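PDB 5IE2: oxalate--CoA ligase from Arabidopsis thaliana, which belongs to the ANL superfamily of AMP-binding enzymes and binds ATP. Local coordinates for residues 412-417 with 421-426. Numbering follows the deposited sequence.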
ATOM      1  N   GLU A 412      15.517   8.437   9.689  1.00 34.12           N
ATOM      2  CA  GLU A 412      14.973   9.762   9.401  1.00 32.25           C
ATOM      3  C   GLU A 412      14.896  10.682  10.597  1.00 29.49           C
ATOM      4  O   GLU A 412      14.699  11.888  10.403  1.00 29.41           O
ATOM      5  CB  GLU A 412      13.570   9.638   8.787  1.00 32.49           C
ATOM      6  CG  GLU A 412      13.658   9.296   7.316  1.00 37.40           C
ATOM      7  CD  GLU A 412      12.313   9.193   6.626  1.00 40.86           C
ATOM      8  OE1 GLU A 412      11.248   9.432   7.271  1.00 41.05           O
ATOM      9  OE2 GLU A 412      12.332   8.858   5.423  1.00 42.62           O
ATOM     10  N   LEU A 413      15.062  10.146  11.820  1.00 27.12           N
ATOM     11  CA  LEU A 413      15.019  10.987  13.015  1.00 26.14           C
ATOM     12  C   LEU A 413      16.173  11.974  12.963  1.00 29.50           C
ATOM     13  O   LEU A 413      17.284  11.637  12.509  1.00 30.70           O
ATOM     14  CB  LEU A 413      15.101  10.176  14.293  1.00 26.81           C
ATOM     15  CG  LEU A 413      14.001   9.118  14.493  1.00 27.96           C
ATOM     16  CD1 LEU A 413      14.157   8.439  15.857  1.00 29.68           C
ATOM     17  CD2 LEU A 413      12.639   9.757  14.399  1.00 29.88           C
ATOM     18  N   ILE A 414      15.941  13.181  13.448  1.00 27.85           N
ATOM     19  CA  ILE A 414      16.946  14.229  13.314  1.00 29.18           C
ATOM     20  C   ILE A 414      17.716  14.425  14.595  1.00 33.05           C
ATOM     21  O   ILE A 414      17.162  14.792  15.623  1.00 33.05           O
ATOM     22  CB  ILE A 414      16.264  15.525  12.854  1.00 29.96           C
ATOM     23  CG1 ILE A 414      15.571  15.273  11.530  1.00 29.82           C
ATOM     24  CG2 ILE A 414      17.267  16.651  12.737  1.00 33.59           C
ATOM     25  CD1 ILE A 414      14.669  16.392  11.087  1.00 30.63           C
ATOM     26  N   ASN A 415      19.011  14.148  14.565  1.00 36.46           N
ATOM     27  CA  ASN A 415      19.763  14.204  15.804  1.00 41.32           C
ATOM     28  C   ASN A 415      20.482  15.551  15.986  1.00 40.56           C
ATOM     29  O   ASN A 415      21.635  15.728  15.574  1.00 40.50           O
ATOM     30  CB  ASN A 415      20.746  13.039  15.876  1.00 47.08           C
ATOM     31  CG  ASN A 415      21.288  12.836  17.281  1.00 54.80           C
ATOM     32  OD1 ASN A 415      21.153  13.712  18.146  1.00 56.79           O
ATOM     33  ND2 ASN A 415      21.895  11.672  17.524  1.00 60.06           N
ATOM     34  N   ARG A 416      19.782  16.489  16.623  1.00 37.56           N
ATOM     35  CA  ARG A 416      20.257  17.856  16.792  1.00 36.65           C
ATOM     36  C   ARG A 416      20.905  18.053  18.156  1.00 38.51           C
ATOM     37  O   ARG A 416      20.218  18.203  19.173  1.00 38.76           O
ATOM     38  CB  ARG A 416      19.106  18.841  16.597  1.00 34.79           C
ATOM     39  CG  ARG A 416      19.544  20.307  16.715  1.00 36.89           C
ATOM     40  CD  ARG A 416      18.367  21.273  16.475  1.00 38.56           C
ATOM     41  NE  ARG A 416      18.736  22.703  16.483  1.00 40.21           N
ATOM     42  CZ  ARG A 416      18.957  23.410  17.590  1.00 40.77           C
ATOM     43  NH1 ARG A 416      18.929  22.812  18.769  1.00 41.41           N
ATOM     44  NH2 ARG A 416      19.245  24.703  17.524  1.00 40.90           N
ATOM     45  N   GLY A 417      22.236  18.000  18.196  1.00 38.88           N
ATOM     46  CA  GLY A 417      22.948  18.203  19.432  1.00 39.53           C
ATOM     47  C   GLY A 417      22.533  17.287  20.565  1.00 42.13           C
ATOM     48  O   GLY A 417      22.440  17.711  21.721  1.00 44.68           O
ATOM     49  N   ILE A 421      14.678  14.839  16.906  1.00 30.57           N
ATOM     50  CA  ILE A 421      13.456  15.460  16.426  1.00 26.93           C
ATOM     51  C   ILE A 421      12.735  14.509  15.498  1.00 26.54           C
ATOM     52  O   ILE A 421      13.333  13.861  14.618  1.00 26.01           O
ATOM     53  CB  ILE A 421      13.722  16.795  15.704  1.00 25.40           C
ATOM     54  CG1 ILE A 421      14.546  17.717  16.605  1.00 23.70           C
ATOM     55  CG2 ILE A 421      12.391  17.449  15.232  1.00 22.16           C
ATOM     56  CD1 ILE A 421      15.182  18.902  15.824  1.00 27.72           C
ATOM     57  N   SER A 422      11.427  14.399  15.713  1.00 26.28           N
ATOM     58  CA  SER A 422      10.559  13.614  14.833  1.00 25.80           C
ATOM     59  C   SER A 422      10.016  14.424  13.680  1.00 27.74           C
ATOM     60  O   SER A 422       9.210  15.326  13.889  1.00 27.83           O
ATOM     61  CB  SER A 422       9.375  13.066  15.623  1.00 24.18           C
ATOM     62  OG  SER A 422       8.375  12.624  14.723  1.00 23.10           O
ATOM     63  N   PRO A 423      10.402  14.079  12.445  1.00 29.69           N
ATOM     64  CA  PRO A 423       9.869  14.794  11.283  1.00 29.80           C
ATOM     65  C   PRO A 423       8.345  14.625  11.128  1.00 27.67           C
ATOM     66  O   PRO A 423       7.681  15.537  10.643  1.00 27.40           O
ATOM     67  CB  PRO A 423      10.592  14.134  10.091  1.00 31.97           C
ATOM     68  CG  PRO A 423      11.813  13.531  10.667  1.00 33.43           C
ATOM     69  CD  PRO A 423      11.480  13.137  12.089  1.00 32.11           C
ATOM     70  N   ILE A 424       7.824  13.477  11.540  1.00 25.06           N
ATOM     71  CA  ILE A 424       6.357  13.244  11.582  1.00 26.24           C
ATOM     72  C   ILE A 424       5.633  14.344  12.376  1.00 25.23           C
ATOM     73  O   ILE A 424       4.625  14.946  11.925  1.00 24.55           O
ATOM     74  CB  ILE A 424       6.054  11.849  12.246  1.00 27.92           C
ATOM     75  CG1 ILE A 424       6.433  10.740  11.275  1.00 29.16           C
ATOM     76  CG2 ILE A 424       4.558  11.710  12.668  1.00 30.23           C
ATOM     77  CD1 ILE A 424       6.108   9.347  11.825  1.00 26.94           C
ATOM     78  N   GLU A 425       6.158  14.594  13.575  1.00 24.75           N
ATOM     79  CA  GLU A 425       5.548  15.572  14.489  1.00 24.50           C
ATOM     80  C   GLU A 425       5.536  16.976  13.853  1.00 23.76           C
ATOM     81  O   GLU A 425       4.519  17.752  13.881  1.00 23.03           O
ATOM     82  CB  GLU A 425       6.301  15.617  15.833  1.00 26.28           C
ATOM     83  CG  GLU A 425       5.674  16.584  16.830  1.00 28.74           C
ATOM     84  CD  GLU A 425       6.439  16.747  18.168  1.00 36.08           C
ATOM     85  OE1 GLU A 425       7.578  16.251  18.315  1.00 36.32           O
ATOM     86  OE2 GLU A 425       5.877  17.420  19.069  1.00 39.94           O
ATOM     87  N   VAL A 426       6.694  17.332  13.298  1.00 24.40           N
ATOM     88  CA  VAL A 426       6.818  18.679  12.715  1.00 25.23           C
ATOM     89  C   VAL A 426       5.929  18.810  11.462  1.00 25.35           C
ATOM     90  O   VAL A 426       5.251  19.839  11.310  1.00 25.35           O
ATOM     91  CB  VAL A 426       8.290  19.021  12.388  1.00 26.75           C
ATOM     92  CG1 VAL A 426       8.409  20.384  11.713  1.00 28.93           C
ATOM     93  CG2 VAL A 426       9.126  19.015  13.634  1.00 25.54           C
TER
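A beta-hairpin in the small C-terminal part of this ANL-family enzyme pairs strand 414-416 with strand 419-421 and runs straight on into helix 423-430. Ile414 and Ile421 form an antiparallel hydrogen-bonded pair. Ile414 N gives to Ile421 O at 2.9 Å, and Ile421 N returns a bond to Ile414 O at 2.8 Å. The two isoleucine side chains therefore leave the ribbon on the same face and touch at their branch points, CB of Ile414 to CB of Ile421 at 4.0 Å. That face packs on strand 450-459, where Ile453 touches both of them and also Val426 from the helix.

With its CG1 placed beside the backbone N (chi1 -59°) and the chain then extended, Ile414 sends CD1 toward the helix start, where it meets CG of Pro423 at 4.1 Å. The same proline CG sits 3.3 Å from Glu412 O, while the ring's CD faces CD2 of Leu413, so the proline that opens the helix is packed against the entry to the hairpin. At the other end, Ile421 CD1 lies across the aliphatic part of Arg416, 4.0 Å from both its CB and its CD. The arginine runs on, extended, to a salt bridge with Glu452 and a cation-pi contact with Tyr449. The side chain of Glu412 comes within about 7 Å of the bound ATP.

Ser422 is the N-cap of the helix: its OG, which also hydrogen-bonds to Val407 O, accepts from Glu425 N at 3.2 Å.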